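Local coordinates for protein viral CASP8 and FADD-like apoptosis regulator (Molluscum contagiosum virus subtype 1, PDB 2BBR) that blocks death-receptor-induced apoptosis by interfering with host caspase-8 recruitment and activation at the death-inducing signaling complex, and suppresses host NF-kappa-B activation, at residues Arg95-Leu107 and Phe136-Ser150. Sequence-based numbering, arbitrary orientation.
Sequences RYRKLMVCVGEEL and FVELVLALENVGLVS. With AZI (azide ion), chain B.
Helices 95-104 and 136-145 cross at 133° between their N-to-C directions, their axes 9.4 Å apart at closest, and the backbones come nearest at G104 and F136. The F136 ring lies against the bare backbone there, with CD2 3.3 Å from G104 CA. F136 CG is anti to the backbone N (chi1 -178°), which sends the ring across to the other helix. The edge of the F136 ring faces M100 O, while L107 CD1 sits obliquely 3.5 Å from F136 CD1. M100 SD makes an oblique Met-aromatic contact with this ring and also touches V140 CG2. At the other end, E144 receives two partners. R97 NH2 gives a fairly straight bond to E144 OE1 on its syn side (3.0 Å), and R97 NH1 adds a weak, bent one to OE2 within the same salt bridge. Y96 OH donates to E144 OE2 (2.7 Å) from above the carboxylate plane. Y96 CE2 lies over the centre of the R97 guanidinium. Both helices belong to the second death effector domain. F136 continues onto L112 of helix 109-122, and Y96 onto Y176 of helix 167-187. R97 reaches the first domain through a salt bridge to D34 and a cation-pi contact with F30 of helix 22-31.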
ATOM      1  N   ARG A  95      -4.482   2.843   6.343  1.00  9.68           N
ATOM      2  CA  ARG A  95      -5.510   2.848   5.320  1.00 10.08           C
ATOM      3  C   ARG A  95      -4.965   3.548   4.072  1.00  8.69           C
ATOM      4  O   ARG A  95      -5.259   3.145   2.949  1.00  9.74           O
ATOM      5  CB  ARG A  95      -6.761   3.556   5.841  1.00 11.63           C
ATOM      6  CG  ARG A  95      -7.829   3.835   4.797  1.00 11.83           C
ATOM      7  CD  ARG A  95      -8.275   2.602   4.036  1.00 15.83           C
ATOM      8  NE  ARG A  95      -9.399   2.946   3.170  1.00 16.46           N
ATOM      9  CZ  ARG A  95      -9.824   2.209   2.152  1.00 17.00           C
ATOM     10  NH1 ARG A  95      -9.220   1.067   1.858  1.00 17.42           N
ATOM     11  NH2 ARG A  95     -10.852   2.625   1.423  1.00 19.27           N
ATOM     12  N   TYR A  96      -4.155   4.585   4.272  1.00  9.50           N
ATOM     13  CA  TYR A  96      -3.569   5.310   3.149  1.00  9.35           C
ATOM     14  C   TYR A  96      -2.790   4.378   2.221  1.00  9.41           C
ATOM     15  O   TYR A  96      -3.043   4.332   1.017  1.00  9.54           O
ATOM     16  CB  TYR A  96      -2.635   6.419   3.651  1.00  9.76           C
ATOM     17  CG  TYR A  96      -1.785   7.045   2.568  1.00 10.01           C
ATOM     18  CD1 TYR A  96      -2.365   7.747   1.512  1.00 11.50           C
ATOM     19  CD2 TYR A  96      -0.400   6.917   2.590  1.00  9.91           C
ATOM     20  CE1 TYR A  96      -1.587   8.302   0.503  1.00 11.85           C
ATOM     21  CE2 TYR A  96       0.389   7.467   1.584  1.00 11.43           C
ATOM     22  CZ  TYR A  96      -0.212   8.159   0.544  1.00 12.17           C
ATOM     23  OH  TYR A  96       0.560   8.706  -0.454  1.00 13.41           O
ATOM     24  N   ARG A  97      -1.846   3.628   2.777  1.00  8.95           N
ATOM     25  CA  ARG A  97      -1.029   2.735   1.962  1.00  9.81           C
ATOM     26  C   ARG A  97      -1.834   1.595   1.350  1.00  8.33           C
ATOM     27  O   ARG A  97      -1.652   1.252   0.181  1.00  9.32           O
ATOM     28  CB  ARG A  97       0.122   2.160   2.796  1.00 11.69           C
ATOM     29  CG  ARG A  97       1.075   3.187   3.392  1.00 15.59           C
ATOM     30  CD  ARG A  97       2.178   3.572   2.431  1.00 16.59           C
ATOM     31  NE  ARG A  97       2.969   4.685   2.949  1.00 14.15           N
ATOM     32  CZ  ARG A  97       3.529   5.606   2.177  1.00 12.07           C
ATOM     33  NH1 ARG A  97       3.387   5.525   0.861  1.00 11.89           N
ATOM     34  NH2 ARG A  97       4.184   6.623   2.720  1.00 11.42           N
ATOM     35  N   LYS A  98      -2.712   0.990   2.141  1.00  8.73           N
ATOM     36  CA  LYS A  98      -3.516  -0.111   1.629  1.00  8.55           C
ATOM     37  C   LYS A  98      -4.436   0.359   0.504  1.00  8.78           C
ATOM     38  O   LYS A  98      -4.589  -0.325  -0.511  1.00  9.45           O
ATOM     39  CB  LYS A  98      -4.319  -0.746   2.765  1.00  9.48           C
ATOM     40  CG  LYS A  98      -3.445  -1.507   3.760  1.00  8.86           C
ATOM     41  CD  LYS A  98      -4.254  -2.134   4.885  1.00  9.91           C
ATOM     42  CE  LYS A  98      -4.719  -1.097   5.894  1.00 10.28           C
ATOM     43  NZ  LYS A  98      -5.690  -1.681   6.859  1.00 12.24           N
ATOM     44  N   LEU A  99      -5.038   1.533   0.675  1.00  8.99           N
ATOM     45  CA  LEU A  99      -5.924   2.081  -0.344  1.00  9.14           C
ATOM     46  C   LEU A  99      -5.180   2.343  -1.645  1.00  7.95           C
ATOM     47  O   LEU A  99      -5.681   2.037  -2.725  1.00 10.12           O
ATOM     48  CB  LEU A  99      -6.565   3.382   0.144  1.00 10.99           C
ATOM     49  CG  LEU A  99      -7.446   4.132  -0.864  1.00 11.39           C
ATOM     50  CD1 LEU A  99      -8.555   3.226  -1.380  1.00 13.92           C
ATOM     51  CD2 LEU A  99      -8.040   5.361  -0.198  1.00 12.82           C
ATOM     52  N   MET A 100      -3.984   2.913  -1.547  1.00  8.29           N
ATOM     53  CA  MET A 100      -3.213   3.194  -2.751  1.00  8.64           C
ATOM     54  C   MET A 100      -2.894   1.911  -3.517  1.00  9.06           C
ATOM     55  O   MET A 100      -2.950   1.884  -4.748  1.00  9.80           O
ATOM     56  CB  MET A 100      -1.928   3.947  -2.407  1.00  9.62           C
ATOM     57  CG  MET A 100      -2.161   5.368  -1.900  1.00 11.52           C
ATOM     58  SD  MET A 100      -3.116   6.421  -3.033  1.00 13.57           S
ATOM     59  CE  MET A 100      -4.646   6.539  -2.132  1.00 16.55           C
ATOM     60  N   VAL A 101      -2.552   0.844  -2.803  1.00  8.83           N
ATOM     61  CA  VAL A 101      -2.262  -0.416  -3.480  1.00 10.00           C
ATOM     62  C   VAL A 101      -3.510  -0.908  -4.205  1.00 10.02           C
ATOM     63  O   VAL A 101      -3.449  -1.297  -5.375  1.00 10.30           O
ATOM     64  CB  VAL A 101      -1.803  -1.510  -2.491  1.00  9.87           C
ATOM     65  CG1 VAL A 101      -1.771  -2.864  -3.192  1.00 11.20           C
ATOM     66  CG2 VAL A 101      -0.419  -1.170  -1.945  1.00 11.03           C
ATOM     67  N   CYS A 102      -4.643  -0.883  -3.517  1.00  9.72           N
ATOM     68  CA  CYS A 102      -5.879  -1.358  -4.116  1.00 11.00           C
ATOM     69  C   CYS A 102      -6.318  -0.543  -5.324  1.00 11.04           C
ATOM     70  O   CYS A 102      -6.770  -1.109  -6.320  1.00 11.42           O
ATOM     71  CB  CYS A 102      -6.978  -1.408  -3.060  1.00 12.16           C
ATOM     72  SG  CYS A 102      -6.662  -2.697  -1.828  1.00 19.80           S
ATOM     73  N   VAL A 103      -6.186   0.776  -5.249  1.00 10.60           N
ATOM     74  CA  VAL A 103      -6.555   1.624  -6.373  1.00 10.81           C
ATOM     75  C   VAL A 103      -5.646   1.304  -7.558  1.00 11.30           C
ATOM     76  O   VAL A 103      -6.105   1.224  -8.701  1.00 11.95           O
ATOM     77  CB  VAL A 103      -6.439   3.117  -5.995  1.00 12.05           C
ATOM     78  CG1 VAL A 103      -6.541   3.994  -7.236  1.00 13.26           C
ATOM     79  CG2 VAL A 103      -7.538   3.476  -5.015  1.00 15.06           C
ATOM     80  N   GLY A 104      -4.362   1.096  -7.283  1.00 10.73           N
ATOM     81  CA  GLY A 104      -3.435   0.776  -8.350  1.00 11.47           C
ATOM     82  C   GLY A 104      -3.822  -0.492  -9.090  1.00 12.05           C
ATOM     83  O   GLY A 104      -3.593  -0.607 -10.293  1.00 14.71           O
ATOM     84  N   GLU A 105      -4.404  -1.451  -8.378  1.00 12.61           N
ATOM     85  CA  GLU A 105      -4.807  -2.707  -9.001  1.00 13.48           C
ATOM     86  C   GLU A 105      -6.110  -2.587  -9.791  1.00 14.16           C
ATOM     87  O   GLU A 105      -6.497  -3.521 -10.497  1.00 17.19           O
ATOM     88  CB  GLU A 105      -4.934  -3.806  -7.943  1.00 15.33           C
ATOM     89  CG  GLU A 105      -3.623  -4.144  -7.245  1.00 16.75           C
ATOM     90  CD  GLU A 105      -2.521  -4.512  -8.221  1.00 18.56           C
ATOM     91  OE1 GLU A 105      -1.525  -3.763  -8.308  1.00 16.76           O
ATOM     92  OE2 GLU A 105      -2.653  -5.551  -8.905  1.00 22.66           O
ATOM     93  N   GLU A 106      -6.788  -1.446  -9.677  1.00 13.62           N
ATOM     94  CA  GLU A 106      -8.041  -1.213 -10.398  1.00 14.67           C
ATOM     95  C   GLU A 106      -7.804  -0.392 -11.659  1.00 15.09           C
ATOM     96  O   GLU A 106      -8.744  -0.038 -12.376  1.00 16.35           O
ATOM     97  CB  GLU A 106      -9.042  -0.475  -9.508  1.00 16.53           C
ATOM     98  CG  GLU A 106      -9.510  -1.272  -8.304  1.00 19.97           C
ATOM     99  CD  GLU A 106     -10.294  -2.514  -8.688  1.00 23.54           C
ATOM    100  OE1 GLU A 106     -10.587  -3.329  -7.788  1.00 26.27           O
ATOM    101  OE2 GLU A 106     -10.623  -2.677  -9.884  1.00 24.55           O
ATOM    102  N   LEU A 107      -6.542  -0.079 -11.917  1.00 13.41           N
ATOM    103  CA  LEU A 107      -6.171   0.700 -13.090  1.00 13.76           C
ATOM    104  C   LEU A 107      -5.487  -0.187 -14.120  1.00 14.82           C
ATOM    105  O   LEU A 107      -4.737  -1.096 -13.764  1.00 16.64           O
ATOM    106  CB  LEU A 107      -5.214   1.824 -12.688  1.00 12.72           C
ATOM    107  CG  LEU A 107      -5.751   2.899 -11.743  1.00 13.44           C
ATOM    108  CD1 LEU A 107      -4.591   3.652 -11.110  1.00 15.36           C
ATOM    109  CD2 LEU A 107      -6.664   3.845 -12.498  1.00 13.14           C
ATOM    110  N   PHE A 136       1.775   2.073 -10.297  1.00 10.66           N
ATOM    111  CA  PHE A 136       0.986   3.086  -9.603  1.00 10.61           C
ATOM    112  C   PHE A 136       1.609   3.424  -8.244  1.00 10.42           C
ATOM    113  O   PHE A 136       1.679   4.598  -7.871  1.00 10.46           O
ATOM    114  CB  PHE A 136      -0.457   2.621  -9.394  1.00 11.21           C
ATOM    115  CG  PHE A 136      -1.333   3.651  -8.727  1.00  9.56           C
ATOM    116  CD1 PHE A 136      -1.725   4.797  -9.408  1.00 11.91           C
ATOM    117  CD2 PHE A 136      -1.744   3.487  -7.409  1.00 10.46           C
ATOM    118  CE1 PHE A 136      -2.513   5.764  -8.783  1.00 11.50           C
ATOM    119  CE2 PHE A 136      -2.530   4.445  -6.778  1.00 10.28           C
ATOM    120  CZ  PHE A 136      -2.915   5.587  -7.463  1.00 10.88           C
ATOM    121  N   VAL A 137       2.069   2.418  -7.503  1.00 10.17           N
ATOM    122  CA  VAL A 137       2.666   2.710  -6.200  1.00  9.89           C
ATOM    123  C   VAL A 137       3.913   3.562  -6.356  1.00  9.87           C
ATOM    124  O   VAL A 137       4.242   4.358  -5.478  1.00 10.23           O
ATOM    125  CB  VAL A 137       3.020   1.427  -5.399  1.00 11.42           C
ATOM    126  CG1 VAL A 137       1.746   0.726  -4.962  1.00 14.42           C
ATOM    127  CG2 VAL A 137       3.894   0.501  -6.231  1.00 12.59           C
ATOM    128  N   GLU A 138       4.612   3.405  -7.474  1.00 11.03           N
ATOM    129  CA  GLU A 138       5.804   4.204  -7.707  1.00 10.53           C
ATOM    130  C   GLU A 138       5.391   5.639  -8.053  1.00 10.34           C
ATOM    131  O   GLU A 138       6.073   6.591  -7.678  1.00 10.50           O
ATOM    132  CB  GLU A 138       6.661   3.544  -8.793  1.00 12.54           C
ATOM    133  CG  GLU A 138       7.352   2.286  -8.250  1.00 16.50           C
ATOM    134  CD  GLU A 138       7.867   1.330  -9.316  1.00 18.11           C
ATOM    135  OE1 GLU A 138       8.589   0.379  -8.950  1.00 24.40           O
ATOM    136  OE2 GLU A 138       7.546   1.510 -10.505  1.00 17.99           O
ATOM    137  N   LEU A 139       4.263   5.795  -8.739  1.00  9.91           N
ATOM    138  CA  LEU A 139       3.744   7.123  -9.057  1.00  9.87           C
ATOM    139  C   LEU A 139       3.361   7.810  -7.739  1.00  9.10           C
ATOM    140  O   LEU A 139       3.656   8.990  -7.534  1.00  9.80           O
ATOM    141  CB  LEU A 139       2.511   7.015  -9.960  1.00 11.57           C
ATOM    142  CG  LEU A 139       1.693   8.294 -10.170  1.00 11.62           C
ATOM    143  CD1 LEU A 139       2.566   9.381 -10.779  1.00 13.67           C
ATOM    144  CD2 LEU A 139       0.498   7.996 -11.069  1.00 13.93           C
ATOM    145  N   VAL A 140       2.711   7.073  -6.841  1.00  8.74           N
ATOM    146  CA  VAL A 140       2.322   7.639  -5.553  1.00  8.34           C
ATOM    147  C   VAL A 140       3.554   8.110  -4.778  1.00  8.91           C
ATOM    148  O   VAL A 140       3.575   9.225  -4.257  1.00  8.87           O
ATOM    149  CB  VAL A 140       1.523   6.619  -4.706  1.00  9.17           C
ATOM    150  CG1 VAL A 140       1.246   7.190  -3.314  1.00  9.91           C
ATOM    151  CG2 VAL A 140       0.218   6.277  -5.409  1.00  9.76           C
ATOM    152  N   LEU A 141       4.587   7.279  -4.714  1.00  9.00           N
ATOM    153  CA  LEU A 141       5.789   7.679  -3.996  1.00  9.62           C
ATOM    154  C   LEU A 141       6.433   8.906  -4.636  1.00  9.11           C
ATOM    155  O   LEU A 141       6.927   9.786  -3.930  1.00  9.84           O
ATOM    156  CB  LEU A 141       6.791   6.521  -3.933  1.00 10.26           C
ATOM    157  CG  LEU A 141       6.371   5.340  -3.048  1.00 10.99           C
ATOM    158  CD1 LEU A 141       7.447   4.266  -3.100  1.00 12.95           C
ATOM    159  CD2 LEU A 141       6.157   5.801  -1.613  1.00 12.11           C
ATOM    160  N   ALA A 142       6.432   8.969  -5.963  1.00  9.96           N
ATOM    161  CA  ALA A 142       7.012  10.116  -6.654  1.00 10.14           C
ATOM    162  C   ALA A 142       6.263  11.394  -6.270  1.00  9.39           C
ATOM    163  O   ALA A 142       6.877  12.437  -6.030  1.00  9.80           O
ATOM    164  CB  ALA A 142       6.969   9.904  -8.159  1.00 11.78           C
ATOM    165  N   LEU A 143       4.938  11.315  -6.217  1.00  9.28           N
ATOM    166  CA  LEU A 143       4.130  12.469  -5.834  1.00  9.70           C
ATOM    167  C   LEU A 143       4.395  12.834  -4.375  1.00  9.17           C
ATOM    168  O   LEU A 143       4.473  14.013  -4.030  1.00 10.24           O
ATOM    169  CB  LEU A 143       2.641  12.169  -6.036  1.00  9.90           C
ATOM    170  CG  LEU A 143       2.170  12.044  -7.490  1.00 10.91           C
ATOM    171  CD1 LEU A 143       0.796  11.396  -7.529  1.00 12.13           C
ATOM    172  CD2 LEU A 143       2.147  13.409  -8.158  1.00 12.63           C
ATOM    173  N   GLU A 144       4.534  11.824  -3.520  1.00  8.71           N
ATOM    174  CA  GLU A 144       4.813  12.058  -2.106  1.00  9.47           C
ATOM    175  C   GLU A 144       6.155  12.749  -1.931  1.00  9.89           C
ATOM    176  O   GLU A 144       6.302  13.662  -1.120  1.00 10.04           O
ATOM    177  CB  GLU A 144       4.905  10.736  -1.342  1.00 10.66           C
ATOM    178  CG  GLU A 144       3.610  10.110  -0.893  1.00 12.47           C
ATOM    179  CD  GLU A 144       3.859   8.856  -0.072  1.00 11.55           C
ATOM    180  OE1 GLU A 144       4.780   8.873   0.778  1.00 14.16           O
ATOM    181  OE2 GLU A 144       3.135   7.863  -0.275  1.00 13.07           O
ATOM    182  N   ASN A 145       7.142  12.295  -2.693  1.00  9.83           N
ATOM    183  CA  ASN A 145       8.487  12.824  -2.567  1.00 10.32           C
ATOM    184  C   ASN A 145       8.669  14.291  -2.912  1.00 10.49           C
ATOM    185  O   ASN A 145       9.650  14.902  -2.479  1.00 11.74           O
ATOM    186  CB  ASN A 145       9.470  11.938  -3.341  1.00 10.55           C
ATOM    187  CG  ASN A 145       9.620  10.563  -2.710  1.00 10.34           C
ATOM    188  OD1 ASN A 145       9.302  10.378  -1.535  1.00 11.43           O
ATOM    189  ND2 ASN A 145      10.115   9.597  -3.480  1.00 12.24           N
ATOM    190  N   VAL A 146       7.739  14.861  -3.673  1.00 11.04           N
ATOM    191  CA  VAL A 146       7.813  16.282  -4.003  1.00 12.18           C
ATOM    192  C   VAL A 146       6.735  17.058  -3.242  1.00 12.72           C
ATOM    193  O   VAL A 146       6.544  18.255  -3.465  1.00 14.98           O
ATOM    194  CB  VAL A 146       7.667  16.547  -5.523  1.00 14.12           C
ATOM    195  CG1 VAL A 146       8.802  15.872  -6.277  1.00 14.55           C
ATOM    196  CG2 VAL A 146       6.321  16.062  -6.022  1.00 14.19           C
ATOM    197  N   GLY A 147       6.032  16.370  -2.346  1.00 11.76           N
ATOM    198  CA  GLY A 147       5.014  17.018  -1.537  1.00 12.88           C
ATOM    199  C   GLY A 147       3.636  17.223  -2.133  1.00 11.95           C
ATOM    200  O   GLY A 147       2.840  17.982  -1.577  1.00 13.68           O
ATOM    201  N   LEU A 148       3.331  16.563  -3.246  1.00 11.33           N
ATOM    202  CA  LEU A 148       2.013  16.722  -3.857  1.00 11.85           C
ATOM    203  C   LEU A 148       0.921  15.921  -3.152  1.00 11.62           C
ATOM    204  O   LEU A 148      -0.255  16.297  -3.198  1.00 12.58           O
ATOM    205  CB  LEU A 148       2.064  16.369  -5.344  1.00 11.98           C
ATOM    206  CG  LEU A 148       2.637  17.499  -6.210  1.00 12.83           C
ATOM    207  CD1 LEU A 148       2.894  17.006  -7.620  1.00 15.10           C
ATOM    208  CD2 LEU A 148       1.670  18.677  -6.224  1.00 15.76           C
ATOM    209  N   VAL A 149       1.303  14.815  -2.520  1.00 11.39           N
ATOM    210  CA  VAL A 149       0.361  13.998  -1.764  1.00 11.00           C
ATOM    211  C   VAL A 149       1.047  13.513  -0.494  1.00 10.91           C
ATOM    212  O   VAL A 149       2.275  13.506  -0.398  1.00 11.43           O
ATOM    213  CB  VAL A 149      -0.141  12.753  -2.548  1.00 13.21           C
ATOM    214  CG1 VAL A 149      -0.794  13.174  -3.848  1.00 13.31           C
ATOM    215  CG2 VAL A 149       0.999  11.797  -2.799  1.00 16.11           C
ATOM    216  N   SER A 150       0.239  13.121   0.480  1.00 10.90           N
ATOM    217  CA  SER A 150       0.736  12.612   1.749  1.00 11.37           C
ATOM    218  C   SER A 150      -0.408  11.816   2.355  1.00 11.60           C
ATOM    219  O   SER A 150      -1.514  11.815   1.819  1.00 11.42           O
ATOM    220  CB  SER A 150       1.099  13.763   2.679  1.00 12.79           C
ATOM    221  OG  SER A 150      -0.082  14.402   3.129  1.00 15.31           O
TER
HETATM  222  N1  AZI B 201      -8.260  -2.619   5.179  1.00 11.17           N
HETATM  223  N2  AZI B 201      -7.855  -1.767   4.482  1.00 12.24           N
HETATM  224  N3  AZI B 201      -7.518  -0.911   3.768  1.00 19.41           N